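Local coordinates for cytochrome c2 (Rhodobacter sphaeroides, PDB 2CXB), which carries electrons through its covalently bound heme c, serving as donor to the oxidized bacteriochlorophyll in bacterial photophosphorylation, at residues A[14-19]-A[30-35]; A[18-23]-A[37-42]; A[75-80]-A[109-114]. All coordinates share one frame; numbering follows the deposited sequence.

Contact 1 of 3, residues A[14-19]-A[30-35]; sequences QCQTCH and AGRNAK. With HEC (heme c), chain C.
The methyl group of A34 rests on the backbone of T17 and C18, while G31 packs against the side chain of Q16; here residues 30-35 back the CXXCH heme-attachment motif (C15 to H19) of a c-type cytochrome. Packing carries most of the direct contact. A34 CB sits 3.3 Å from T17 O and also meets the carbonyl carbon of C18. Q16 runs extended beyond CG, and its CG lies 3.5 Å from G31 CA. R32 bends at chi2 (127°) and chi3 to bring its guanidinium beside Q16; the two side chains cross at about a right angle, the amide and guanidinium planes 88° apart.

A water bridges the two segments. It donates to Q16 O at 2.6 Å and to H19 O, and accepts from R32 N and, weakly, from A34 N. Two donated bonds, one accepted from R32 N and the weaker one from A34 N thus link the carbonyls of the motif to the amides of the facing loop.

The motif itself is fixed to the heme. C15 SG and C18 SG each form a 1.8 Å thioether bond, to heme atoms CAB and CAC respectively. H19 NE2 binds the iron at 2.1 Å, with M100 SD as the other axial ligand.

Hydrogen bonds within 14-19 tighten the turn: C15 O accepts from both C18 N and H19 N. T17 places its hydroxyl between backbone N and carbonyl carbon (chi1 47°), a rotation that lets T17 OG1 donate to Q14 O at 2.8 Å.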
loop_
_atom_site.group_PDB
_atom_site.type_symbol
_atom_site.label_atom_id
_atom_site.label_comp_id
_atom_site.label_asym_id
_atom_site.label_seq_id
_atom_site.Cartn_x
_atom_site.Cartn_y
_atom_site.Cartn_z
ATOM N N GLN A 14 -10.616 5.611 -3.969
ATOM C CA GLN A 14 -10.899 4.185 -4.103
ATOM C C GLN A 14 -10.271 3.409 -2.955
ATOM O O GLN A 14 -10.874 2.486 -2.410
ATOM C CB GLN A 14 -10.316 3.646 -5.407
ATOM C CG GLN A 14 -10.845 4.311 -6.657
ATOM C CD GLN A 14 -10.140 3.775 -7.881
ATOM O OE1 GLN A 14 -10.600 2.825 -8.517
ATOM N NE2 GLN A 14 -8.994 4.362 -8.202
ATOM N N CYS A 15 -9.053 3.789 -2.589
ATOM C CA CYS A 15 -8.324 3.126 -1.512
ATOM C C CYS A 15 -8.946 3.383 -0.150
ATOM O O CYS A 15 -8.800 2.567 0.767
ATOM C CB CYS A 15 -6.866 3.597 -1.498
ATOM S SG CYS A 15 -6.156 3.746 -3.134
ATOM N N GLN A 16 -9.640 4.514 -0.011
ATOM C CA GLN A 16 -10.271 4.870 1.258
ATOM C C GLN A 16 -11.366 3.919 1.723
ATOM O O GLN A 16 -11.777 3.968 2.881
ATOM C CB GLN A 16 -10.805 6.306 1.226
ATOM C CG GLN A 16 -9.736 7.350 1.501
ATOM C CD GLN A 16 -10.257 8.775 1.402
ATOM O OE1 GLN A 16 -9.639 9.632 0.770
ATOM N NE2 GLN A 16 -11.399 9.040 2.030
ATOM N N THR A 17 -11.838 3.043 0.842
ATOM C CA THR A 17 -12.861 2.085 1.251
ATOM C C THR A 17 -12.276 1.162 2.308
ATOM O O THR A 17 -12.995 0.682 3.178
ATOM C CB THR A 17 -13.342 1.198 0.087
ATOM O OG1 THR A 17 -12.205 0.701 -0.632
ATOM C CG2 THR A 17 -14.234 1.986 -0.853
ATOM N N CYS A 18 -10.966 0.930 2.235
ATOM C CA CYS A 18 -10.302 0.021 3.168
ATOM C C CYS A 18 -9.137 0.580 3.978
ATOM O O CYS A 18 -8.797 0.043 5.030
ATOM C CB CYS A 18 -9.811 -1.223 2.413
ATOM S SG CYS A 18 -11.118 -2.164 1.591
ATOM N N HIS A 19 -8.536 1.659 3.496
ATOM C CA HIS A 19 -7.371 2.256 4.136
ATOM C C HIS A 19 -7.594 3.673 4.662
ATOM O O HIS A 19 -8.455 4.404 4.177
ATOM C CB HIS A 19 -6.224 2.357 3.122
ATOM C CG HIS A 19 -5.646 1.046 2.677
ATOM N ND1 HIS A 19 -4.728 0.339 3.419
ATOM C CD2 HIS A 19 -5.835 0.337 1.539
ATOM C CE1 HIS A 19 -4.368 -0.746 2.765
ATOM N NE2 HIS A 19 -5.027 -0.776 1.614
ATOM N N ALA A 30 -6.146 11.482 5.477
ATOM C CA ALA A 30 -7.057 11.118 4.402
ATOM C C ALA A 30 -7.836 9.896 4.836
ATOM O O ALA A 30 -7.345 9.053 5.587
ATOM C CB ALA A 30 -6.305 10.803 3.131
ATOM N N GLY A 31 -9.092 9.845 4.425
ATOM C CA GLY A 31 -9.886 8.686 4.755
ATOM C C GLY A 31 -10.899 8.972 5.830
ATOM O O GLY A 31 -10.970 10.075 6.364
ATOM N N ARG A 32 -11.688 7.952 6.123
ATOM C CA ARG A 32 -12.719 8.066 7.136
ATOM C C ARG A 32 -12.328 7.179 8.312
ATOM O O ARG A 32 -11.492 7.564 9.131
ATOM C CB ARG A 32 -14.057 7.652 6.525
ATOM C CG ARG A 32 -14.315 8.338 5.194
ATOM C CD ARG A 32 -14.639 7.303 4.134
ATOM N NE ARG A 32 -13.840 7.441 2.920
ATOM C CZ ARG A 32 -14.288 7.137 1.704
ATOM N NH1 ARG A 32 -15.526 6.689 1.543
ATOM N NH2 ARG A 32 -13.502 7.274 0.643
ATOM N N ASN A 33 -12.909 5.986 8.390
ATOM C CA ASN A 33 -12.593 5.079 9.485
ATOM C C ASN A 33 -12.499 3.619 9.040
ATOM O O ASN A 33 -12.890 2.712 9.777
ATOM C CB ASN A 33 -13.644 5.217 10.591
ATOM N N ALA A 34 -11.992 3.383 7.834
ATOM C CA ALA A 34 -11.864 2.016 7.340
ATOM C C ALA A 34 -10.707 1.312 8.032
ATOM O O ALA A 34 -9.650 1.910 8.227
ATOM C CB ALA A 34 -11.640 2.014 5.841
ATOM N N LYS A 35 -10.915 0.059 8.431
ATOM C CA LYS A 35 -9.852 -0.717 9.073
ATOM C C LYS A 35 -9.583 -2.076 8.410
ATOM O O LYS A 35 -8.868 -2.914 8.967
ATOM C CB LYS A 35 -10.136 -0.926 10.564
ATOM C CG LYS A 35 -9.286 -0.055 11.495
ATOM C CD LYS A 35 -9.797 1.376 11.571
ATOM C CE LYS A 35 -8.683 2.396 11.352
ATOM N NZ LYS A 35 -9.218 3.779 11.245
HETATM FE FE HEC C . -4.681 -2.114 -0.032
HETATM C CHA HEC C . -2.383 -3.800 1.810
HETATM C CHB HEC C . -2.241 -0.039 -1.147
HETATM C CHC HEC C . -6.992 -0.457 -1.963
HETATM C CHD HEC C . -7.175 -3.932 1.386
HETATM N NA HEC C . -2.727 -1.907 0.274
HETATM C C1A HEC C . -1.906 -2.733 1.066
HETATM C C2A HEC C . -0.481 -2.394 0.943
HETATM C C3A HEC C . -0.452 -1.344 0.072
HETATM C C4A HEC C . -1.841 -1.044 -0.304
HETATM C CMA HEC C . 0.797 -0.547 -0.312
HETATM C CAA HEC C . 0.660 -3.040 1.731
HETATM C CBA HEC C . 1.107 -2.078 2.832
HETATM C CGA HEC C . 1.920 -2.719 3.947
HETATM O O1A HEC C . 1.678 -2.343 5.114
HETATM O O2A HEC C . 2.813 -3.561 3.699
HETATM N NB HEC C . -4.624 -0.642 -1.296
HETATM C C1B HEC C . -3.539 0.170 -1.576
HETATM C C2B HEC C . -3.915 1.273 -2.455
HETATM C C3B HEC C . -5.211 1.109 -2.768
HETATM C C4B HEC C . -5.656 -0.067 -2.036
HETATM C CMB HEC C . -3.023 2.419 -2.930
HETATM C CAB HEC C . -6.026 2.014 -3.701
HETATM C CBB HEC C . -5.662 1.883 -5.173
HETATM N NC HEC C . -6.632 -2.208 -0.286
HETATM C C1C HEC C . -7.429 -1.454 -1.144
HETATM C C2C HEC C . -8.831 -1.799 -1.024
HETATM C C3C HEC C . -8.902 -2.765 -0.081
HETATM C C4C HEC C . -7.516 -3.028 0.377
HETATM C CMC HEC C . -9.989 -1.103 -1.720
HETATM C CAC HEC C . -10.176 -3.333 0.540
HETATM C CBC HEC C . -11.060 -4.183 -0.358
HETATM N ND HEC C . -4.778 -3.551 1.343
HETATM C C1D HEC C . -5.891 -4.193 1.830
HETATM C C2D HEC C . -5.508 -5.291 2.684
HETATM C C3D HEC C . -4.166 -5.329 2.750
HETATM C C4D HEC C . -3.717 -4.205 1.945
HETATM C CMD HEC C . -6.465 -6.256 3.365
HETATM C CAD HEC C . -3.333 -6.437 3.421
HETATM C CBD HEC C . -2.767 -7.185 2.214
HETATM C CGD HEC C . -2.137 -8.520 2.560
HETATM O O1D HEC C . -1.968 -9.326 1.619
HETATM O O2D HEC C . -1.819 -8.780 3.745
HETATM O O HOH W 1 -11.163 5.239 5.034
#

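Contact 2 of 3, residues A[18-23]-A[37-42]; sequences CHVIVD and GPNLYG. With HEC (heme c), chain C.
From H19 beside G37 to I21 beside Y41, the two backbones run in nearly the same direction, their end-to-end lines 23° apart, and are joined by G37 N donating to C18 O and L40 N donating to V20 O, each at 2.8 Å. On the heme side of these bonds lies the imidazole of the iron ligand H19. Its ND1 donates to P38 O at 2.7 Å, nearly straight at 171°; the acceptor lies in the ring plane and presents a lone pair in its own carbonyl plane. One face of the ring is covered by G37 CA, the opposite face by L40 CD2, which stands 3.9 Å from the H19 ring centroid. Such a setting would restrain rotation about the iron-nitrogen bond and, as in other cytochromes c, may make the imidazole a stronger electron donor to the iron.

Farther along, the N39 amide pairs with the backbone of V22. With CG anti to the backbone N (chi1 176°), N39 OD1 accepts from V22 N at 3.1 Å, while N39 ND2 donates to V22 O at 3.0 Å, in the amide plane and onto a lone pair. Y41 N reaches the same OD1 at 2.9 Å from the other face of the amide, closing an Asx turn. The Y41 ring then lies over D23, with D23 CA 3.7 Å above its centre in a CH-pi contact, while I21 CG2 meets the ring edge.

In the fold, I21 pairs with strand 28-30 and packs on L117 and V120 of helix 107-120, Y41 touches I29 and P124, and R46 bonds to N39 O; loop 37-42 thus flanks the small hairpin and the proximal heme face.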
loop_
_atom_site.group_PDB
_atom_site.type_symbol
_atom_site.label_atom_id
_atom_site.label_comp_id
_atom_site.label_asym_id
_atom_site.label_seq_id
_atom_site.Cartn_x
_atom_site.Cartn_y
_atom_site.Cartn_z
ATOM N N CYS A 18 -10.966 0.930 2.235
ATOM C CA CYS A 18 -10.302 0.021 3.168
ATOM C C CYS A 18 -9.137 0.580 3.978
ATOM O O CYS A 18 -8.797 0.043 5.030
ATOM C CB CYS A 18 -9.811 -1.223 2.413
ATOM S SG CYS A 18 -11.118 -2.164 1.591
ATOM N N HIS A 19 -8.536 1.659 3.496
ATOM C CA HIS A 19 -7.371 2.256 4.136
ATOM C C HIS A 19 -7.594 3.673 4.662
ATOM O O HIS A 19 -8.455 4.404 4.177
ATOM C CB HIS A 19 -6.224 2.357 3.122
ATOM C CG HIS A 19 -5.646 1.046 2.677
ATOM N ND1 HIS A 19 -4.728 0.339 3.419
ATOM C CD2 HIS A 19 -5.835 0.337 1.539
ATOM C CE1 HIS A 19 -4.368 -0.746 2.765
ATOM N NE2 HIS A 19 -5.027 -0.776 1.614
ATOM N N VAL A 20 -6.777 4.058 5.640
ATOM C CA VAL A 20 -6.775 5.420 6.150
ATOM C C VAL A 20 -5.301 5.827 6.162
ATOM O O VAL A 20 -4.426 4.970 5.993
ATOM C CB VAL A 20 -7.295 5.572 7.607
ATOM C CG1 VAL A 20 -8.769 5.234 7.698
ATOM C CG2 VAL A 20 -6.483 4.721 8.564
ATOM N N ILE A 21 -5.051 7.130 6.299
ATOM C CA ILE A 21 -3.711 7.698 6.462
ATOM C C ILE A 21 -3.853 8.582 7.712
ATOM O O ILE A 21 -4.349 9.710 7.629
ATOM C CB ILE A 21 -3.286 8.607 5.300
ATOM C CG1 ILE A 21 -3.384 7.851 3.976
ATOM C CG2 ILE A 21 -1.858 9.108 5.540
ATOM C CD1 ILE A 21 -2.925 8.671 2.792
ATOM N N VAL A 22 -3.483 8.057 8.875
ATOM C CA VAL A 22 -3.577 8.788 10.143
ATOM C C VAL A 22 -2.168 8.945 10.718
ATOM O O VAL A 22 -1.473 7.947 10.890
ATOM C CB VAL A 22 -4.474 8.009 11.129
ATOM C CG1 VAL A 22 -4.609 8.759 12.448
ATOM C CG2 VAL A 22 -5.850 7.788 10.513
ATOM N N ASP A 23 -1.727 10.165 11.024
ATOM C CA ASP A 23 -0.364 10.336 11.527
ATOM C C ASP A 23 -0.144 9.897 12.961
ATOM O O ASP A 23 -1.079 9.486 13.643
ATOM C CB ASP A 23 0.170 11.761 11.291
ATOM C CG ASP A 23 -0.350 12.807 12.270
ATOM O OD1 ASP A 23 -0.971 12.514 13.309
ATOM O OD2 ASP A 23 -0.113 13.992 11.971
ATOM N N GLY A 37 -7.894 -2.522 5.695
ATOM C CA GLY A 37 -6.496 -2.502 5.307
ATOM C C GLY A 37 -5.674 -1.719 6.309
ATOM O O GLY A 37 -6.218 -1.014 7.159
ATOM N N PRO A 38 -4.344 -1.870 6.278
ATOM C CA PRO A 38 -3.497 -1.134 7.217
ATOM C C PRO A 38 -3.416 0.377 6.964
ATOM O O PRO A 38 -3.634 0.857 5.848
ATOM C CB PRO A 38 -2.147 -1.847 7.080
ATOM C CG PRO A 38 -2.172 -2.385 5.681
ATOM C CD PRO A 38 -3.575 -2.905 5.569
ATOM N N ASN A 39 -3.113 1.116 8.028
ATOM C CA ASN A 39 -2.933 2.564 7.991
ATOM C C ASN A 39 -1.756 2.776 7.037
ATOM O O ASN A 39 -0.687 2.181 7.225
ATOM C CB ASN A 39 -2.572 3.053 9.401
ATOM C CG ASN A 39 -2.273 4.536 9.481
ATOM O OD1 ASN A 39 -2.321 5.258 8.489
ATOM N ND2 ASN A 39 -1.969 5.006 10.682
ATOM N N LEU A 40 -1.949 3.582 5.997
ATOM C CA LEU A 40 -0.896 3.825 5.025
ATOM C C LEU A 40 0.059 4.955 5.387
ATOM O O LEU A 40 0.988 5.256 4.635
ATOM C CB LEU A 40 -1.502 4.021 3.636
ATOM C CG LEU A 40 -1.410 2.920 2.566
ATOM C CD1 LEU A 40 -1.112 1.522 3.109
ATOM C CD2 LEU A 40 -2.704 2.962 1.766
ATOM N N TYR A 41 -0.155 5.601 6.530
ATOM C CA TYR A 41 0.792 6.630 6.946
ATOM C C TYR A 41 2.126 5.933 7.249
ATOM O O TYR A 41 2.170 4.972 8.020
ATOM C CB TYR A 41 0.309 7.347 8.205
ATOM C CG TYR A 41 1.302 8.387 8.677
ATOM C CD1 TYR A 41 1.450 9.577 7.985
ATOM C CD2 TYR A 41 2.118 8.159 9.783
ATOM C CE1 TYR A 41 2.384 10.514 8.372
ATOM C CE2 TYR A 41 3.056 9.092 10.176
ATOM C CZ TYR A 41 3.182 10.267 9.461
ATOM O OH TYR A 41 4.113 11.209 9.821
ATOM N N GLY A 42 3.210 6.426 6.657
ATOM C CA GLY A 42 4.521 5.838 6.875
ATOM C C GLY A 42 4.833 4.647 5.973
ATOM O O GLY A 42 5.868 3.999 6.157
HETATM FE FE HEC C . -4.681 -2.114 -0.032
HETATM C CHA HEC C . -2.383 -3.800 1.810
HETATM C CHB HEC C . -2.241 -0.039 -1.147
HETATM C CHC HEC C . -6.992 -0.457 -1.963
HETATM C CHD HEC C . -7.175 -3.932 1.386
HETATM N NA HEC C . -2.727 -1.907 0.274
HETATM C C1A HEC C . -1.906 -2.733 1.066
HETATM C C2A HEC C . -0.481 -2.394 0.943
HETATM C C3A HEC C . -0.452 -1.344 0.072
HETATM C C4A HEC C . -1.841 -1.044 -0.304
HETATM C CMA HEC C . 0.797 -0.547 -0.312
HETATM C CAA HEC C . 0.660 -3.040 1.731
HETATM C CBA HEC C . 1.107 -2.078 2.832
HETATM C CGA HEC C . 1.920 -2.719 3.947
HETATM O O1A HEC C . 1.678 -2.343 5.114
HETATM O O2A HEC C . 2.813 -3.561 3.699
HETATM N NB HEC C . -4.624 -0.642 -1.296
HETATM C C1B HEC C . -3.539 0.170 -1.576
HETATM C C2B HEC C . -3.915 1.273 -2.455
HETATM C C3B HEC C . -5.211 1.109 -2.768
HETATM C C4B HEC C . -5.656 -0.067 -2.036
HETATM C CMB HEC C . -3.023 2.419 -2.930
HETATM C CAB HEC C . -6.026 2.014 -3.701
HETATM C CBB HEC C . -5.662 1.883 -5.173
HETATM N NC HEC C . -6.632 -2.208 -0.286
HETATM C C1C HEC C . -7.429 -1.454 -1.144
HETATM C C2C HEC C . -8.831 -1.799 -1.024
HETATM C C3C HEC C . -8.902 -2.765 -0.081
HETATM C C4C HEC C . -7.516 -3.028 0.377
HETATM C CMC HEC C . -9.989 -1.103 -1.720
HETATM C CAC HEC C . -10.176 -3.333 0.540
HETATM C CBC HEC C . -11.060 -4.183 -0.358
HETATM N ND HEC C . -4.778 -3.551 1.343
HETATM C C1D HEC C . -5.891 -4.193 1.830
HETATM C C2D HEC C . -5.508 -5.291 2.684
HETATM C C3D HEC C . -4.166 -5.329 2.750
HETATM C C4D HEC C . -3.717 -4.205 1.945
HETATM C CMD HEC C . -6.465 -6.256 3.365
HETATM C CAD HEC C . -3.333 -6.437 3.421
HETATM C CBD HEC C . -2.767 -7.185 2.214
HETATM C CGD HEC C . -2.137 -8.520 2.560
HETATM O O1D HEC C . -1.968 -9.326 1.619
HETATM O O2D HEC C . -1.819 -8.780 3.745
HETATM O O HOH W 2 -6.888 1.617 7.675
#

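Contact 3 of 3, residues A[75-80]-A[109-114]; sequences HFVQYV and DAHNIW. With HEC (heme c), chain C.
F76 and W114 meet where helix 73-81 crosses the C-terminal helix 107-120, a helix pair of the cytochrome c fold that packs against the heme. The axes approach to 9.2 Å with their directions 129° apart.

The tight part surrounds the F76 ring. W114 CE3 lies over one face, 3.4 Å from F76 CG, and V80 CG1, from the same helix as F76, covers the opposite face. The two aromatic systems are set obliquely, at 50°, rather than stacked. F76 CG is anti to its backbone nitrogen (chi1 170°), which extends the ring across the interface toward the heme: F76 CZ comes 3.7 Å from heme methyl CMB and also meets I113 CG2. At the ring edge, F76 CE1 is 3.4 Å from A110 O, a carbonyl already accepting the helical bond from W114 N. Near the closest backbone approach, the small A110 faces V77 and V80, its CB lying 3.8 Å from V77 CG2 and 3.9 Å from V80 CG2. I113 continues this apolar surface to the heme, with its CD1 3.8 Å from heme CBB.

The solvent side is more polar and rests on one contact. H111, partly exposed, starts away from the facing helix before its ring swings back across V77. H111 ND1 is bonded to E73, near the start of helix 73-81, which would hold the ring in this setting. The flat of the imidazole is thereby turned to the valine methyl, V77 CG2 standing 3.8 Å from the H111 ring centroid.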
loop_
_atom_site.group_PDB
_atom_site.type_symbol
_atom_site.label_atom_id
_atom_site.label_comp_id
_atom_site.label_asym_id
_atom_site.label_seq_id
_atom_site.Cartn_x
_atom_site.Cartn_y
_atom_site.Cartn_z
ATOM N N HIS A 75 7.939 -1.414 -6.988
ATOM C CA HIS A 75 7.168 -2.545 -6.482
ATOM C C HIS A 75 5.715 -2.180 -6.167
ATOM O O HIS A 75 4.805 -2.987 -6.379
ATOM C CB HIS A 75 7.846 -3.152 -5.246
ATOM C CG HIS A 75 9.223 -3.676 -5.506
ATOM N ND1 HIS A 75 10.364 -2.940 -5.278
ATOM C CD2 HIS A 75 9.648 -4.880 -5.980
ATOM C CE1 HIS A 75 11.422 -3.657 -5.596
ATOM N NE2 HIS A 75 11.015 -4.832 -6.023
ATOM N N PHE A 76 5.490 -0.966 -5.668
ATOM C CA PHE A 76 4.140 -0.513 -5.335
ATOM C C PHE A 76 3.249 -0.559 -6.580
ATOM O O PHE A 76 2.140 -1.084 -6.549
ATOM C CB PHE A 76 4.215 0.904 -4.748
ATOM C CG PHE A 76 2.880 1.588 -4.588
ATOM C CD1 PHE A 76 2.318 2.280 -5.647
ATOM C CD2 PHE A 76 2.200 1.549 -3.380
ATOM C CE1 PHE A 76 1.100 2.922 -5.506
ATOM C CE2 PHE A 76 0.984 2.188 -3.233
ATOM C CZ PHE A 76 0.432 2.878 -4.295
ATOM N N VAL A 77 3.750 -0.027 -7.689
ATOM C CA VAL A 77 3.001 0.005 -8.940
ATOM C C VAL A 77 2.633 -1.391 -9.455
ATOM O O VAL A 77 1.504 -1.620 -9.897
ATOM C CB VAL A 77 3.768 0.844 -10.000
ATOM C CG1 VAL A 77 3.261 0.572 -11.410
ATOM C CG2 VAL A 77 3.602 2.323 -9.677
ATOM N N GLN A 78 3.563 -2.338 -9.384
ATOM C CA GLN A 78 3.288 -3.702 -9.827
ATOM C C GLN A 78 2.307 -4.361 -8.876
ATOM O O GLN A 78 1.415 -5.096 -9.278
ATOM C CB GLN A 78 4.570 -4.531 -9.835
ATOM C CG GLN A 78 5.480 -4.250 -11.005
ATOM C CD GLN A 78 6.903 -4.638 -10.690
ATOM O OE1 GLN A 78 7.147 -5.546 -9.899
ATOM N NE2 GLN A 78 7.854 -3.945 -11.300
ATOM N N TYR A 79 2.488 -4.099 -7.591
ATOM C CA TYR A 79 1.636 -4.675 -6.567
ATOM C C TYR A 79 0.151 -4.309 -6.643
ATOM O O TYR A 79 -0.688 -5.208 -6.679
ATOM C CB TYR A 79 2.187 -4.323 -5.179
ATOM C CG TYR A 79 1.223 -4.655 -4.063
ATOM C CD1 TYR A 79 1.057 -5.961 -3.620
ATOM C CD2 TYR A 79 0.437 -3.662 -3.496
ATOM C CE1 TYR A 79 0.130 -6.268 -2.649
ATOM C CE2 TYR A 79 -0.492 -3.961 -2.525
ATOM C CZ TYR A 79 -0.646 -5.262 -2.104
ATOM O OH TYR A 79 -1.597 -5.538 -1.145
ATOM N N VAL A 80 -0.193 -3.017 -6.654
ATOM C CA VAL A 80 -1.602 -2.618 -6.672
ATOM C C VAL A 80 -2.362 -3.057 -7.910
ATOM O O VAL A 80 -3.593 -3.099 -7.880
ATOM C CB VAL A 80 -1.816 -1.097 -6.495
ATOM C CG1 VAL A 80 -1.236 -0.634 -5.157
ATOM C CG2 VAL A 80 -1.210 -0.329 -7.670
ATOM N N ASP A 109 -2.707 5.779 -12.679
ATOM C CA ASP A 109 -3.246 5.990 -11.338
ATOM C C ASP A 109 -2.278 5.512 -10.268
ATOM O O ASP A 109 -2.121 6.175 -9.244
ATOM C CB ASP A 109 -4.568 5.243 -11.154
ATOM C CG ASP A 109 -5.749 5.976 -11.756
ATOM O OD1 ASP A 109 -5.544 6.996 -12.451
ATOM O OD2 ASP A 109 -6.893 5.527 -11.522
ATOM N N ALA A 110 -1.657 4.358 -10.502
ATOM C CA ALA A 110 -0.692 3.792 -9.567
ATOM C C ALA A 110 0.464 4.763 -9.313
ATOM O O ALA A 110 0.894 4.956 -8.174
ATOM C CB ALA A 110 -0.165 2.470 -10.108
ATOM N N HIS A 111 0.963 5.398 -10.370
ATOM C CA HIS A 111 2.057 6.355 -10.227
ATOM C C HIS A 111 1.575 7.628 -9.531
ATOM O O HIS A 111 2.296 8.200 -8.713
ATOM C CB HIS A 111 2.668 6.694 -11.595
ATOM C CG HIS A 111 3.381 5.551 -12.242
ATOM N ND1 HIS A 111 4.641 5.142 -11.866
ATOM C CD2 HIS A 111 3.004 4.718 -13.252
ATOM C CE1 HIS A 111 5.012 4.118 -12.610
ATOM N NE2 HIS A 111 4.039 3.845 -13.454
ATOM N N ASN A 112 0.356 8.063 -9.844
ATOM C CA ASN A 112 -0.235 9.264 -9.252
ATOM C C ASN A 112 -0.423 9.083 -7.755
ATOM O O ASN A 112 -0.037 9.939 -6.968
ATOM C CB ASN A 112 -1.591 9.574 -9.895
ATOM C CG ASN A 112 -1.464 10.208 -11.270
ATOM O OD1 ASN A 112 -2.433 10.281 -12.025
ATOM N ND2 ASN A 112 -0.264 10.666 -11.607
ATOM N N ILE A 113 -1.075 7.993 -7.361
ATOM C CA ILE A 113 -1.284 7.702 -5.946
ATOM C C ILE A 113 0.070 7.677 -5.235
ATOM O O ILE A 113 0.196 8.199 -4.129
ATOM C CB ILE A 113 -2.047 6.356 -5.741
ATOM C CG1 ILE A 113 -3.510 6.523 -6.163
ATOM C CG2 ILE A 113 -2.039 5.926 -4.275
ATOM C CD1 ILE A 113 -4.302 5.235 -6.250
ATOM N N TRP A 114 1.098 7.111 -5.859
ATOM C CA TRP A 114 2.415 7.069 -5.220
ATOM C C TRP A 114 2.970 8.470 -4.986
ATOM O O TRP A 114 3.548 8.735 -3.932
ATOM C CB TRP A 114 3.430 6.260 -6.038
ATOM C CG TRP A 114 4.761 6.174 -5.341
ATOM C CD1 TRP A 114 5.885 6.901 -5.621
ATOM C CD2 TRP A 114 5.102 5.337 -4.221
ATOM N NE1 TRP A 114 6.891 6.578 -4.734
ATOM C CE2 TRP A 114 6.432 5.620 -3.871
ATOM C CE3 TRP A 114 4.383 4.414 -3.453
ATOM C CZ2 TRP A 114 7.067 5.021 -2.789
ATOM C CZ3 TRP A 114 5.019 3.800 -2.388
ATOM C CH2 TRP A 114 6.349 4.110 -2.066
HETATM FE FE HEC C . -4.681 -2.114 -0.032
HETATM C CHA HEC C . -2.383 -3.800 1.810
HETATM C CHB HEC C . -2.241 -0.039 -1.147
HETATM C CHC HEC C . -6.992 -0.457 -1.963
HETATM C CHD HEC C . -7.175 -3.932 1.386
HETATM N NA HEC C . -2.727 -1.907 0.274
HETATM C C1A HEC C . -1.906 -2.733 1.066
HETATM C C2A HEC C . -0.481 -2.394 0.943
HETATM C C3A HEC C . -0.452 -1.344 0.072
HETATM C C4A HEC C . -1.841 -1.044 -0.304
HETATM C CMA HEC C . 0.797 -0.547 -0.312
HETATM C CAA HEC C . 0.660 -3.040 1.731
HETATM C CBA HEC C . 1.107 -2.078 2.832
HETATM C CGA HEC C . 1.920 -2.719 3.947
HETATM O O1A HEC C . 1.678 -2.343 5.114
HETATM O O2A HEC C . 2.813 -3.561 3.699
HETATM N NB HEC C . -4.624 -0.642 -1.296
HETATM C C1B HEC C . -3.539 0.170 -1.576
HETATM C C2B HEC C . -3.915 1.273 -2.455
HETATM C C3B HEC C . -5.211 1.109 -2.768
HETATM C C4B HEC C . -5.656 -0.067 -2.036
HETATM C CMB HEC C . -3.023 2.419 -2.930
HETATM C CAB HEC C . -6.026 2.014 -3.701
HETATM C CBB HEC C . -5.662 1.883 -5.173
HETATM N NC HEC C . -6.632 -2.208 -0.286
HETATM C C1C HEC C . -7.429 -1.454 -1.144
HETATM C C2C HEC C . -8.831 -1.799 -1.024
HETATM C C3C HEC C . -8.902 -2.765 -0.081
HETATM C C4C HEC C . -7.516 -3.028 0.377
HETATM C CMC HEC C . -9.989 -1.103 -1.720
HETATM C CAC HEC C . -10.176 -3.333 0.540
HETATM C CBC HEC C . -11.060 -4.183 -0.358
HETATM N ND HEC C . -4.778 -3.551 1.343
HETATM C C1D HEC C . -5.891 -4.193 1.830
HETATM C C2D HEC C . -5.508 -5.291 2.684
HETATM C C3D HEC C . -4.166 -5.329 2.750
HETATM C C4D HEC C . -3.717 -4.205 1.945
HETATM C CMD HEC C . -6.465 -6.256 3.365
HETATM C CAD HEC C . -3.333 -6.437 3.421
HETATM C CBD HEC C . -2.767 -7.185 2.214
HETATM C CGD HEC C . -2.137 -8.520 2.560
HETATM O O1D HEC C . -1.968 -9.326 1.619
HETATM O O2D HEC C . -1.819 -8.780 3.745
#

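After helix 5-11 the chain enters the heme motif, and contact 1 closes a loop of ten residues that holds most of the hairpin 21-22/28-30. Contact 2, closing a loop of 13, opens before that loop has closed and ends beyond it, so the two cross rather than nest, sharing C18 and H19; a probable hydrogen bond from I21 N to A30 O joins them. Contact 3 follows in series on the opposite side of the chain's centre from contact 2, closing a loop of 28 residues that includes helix 83-91 and the axial M100. It reaches contact 1 through I113 packing on C15. All three touch the heme, which joins the heme-attachment loop and loop 37-42 to helices 73-81 and 107-120.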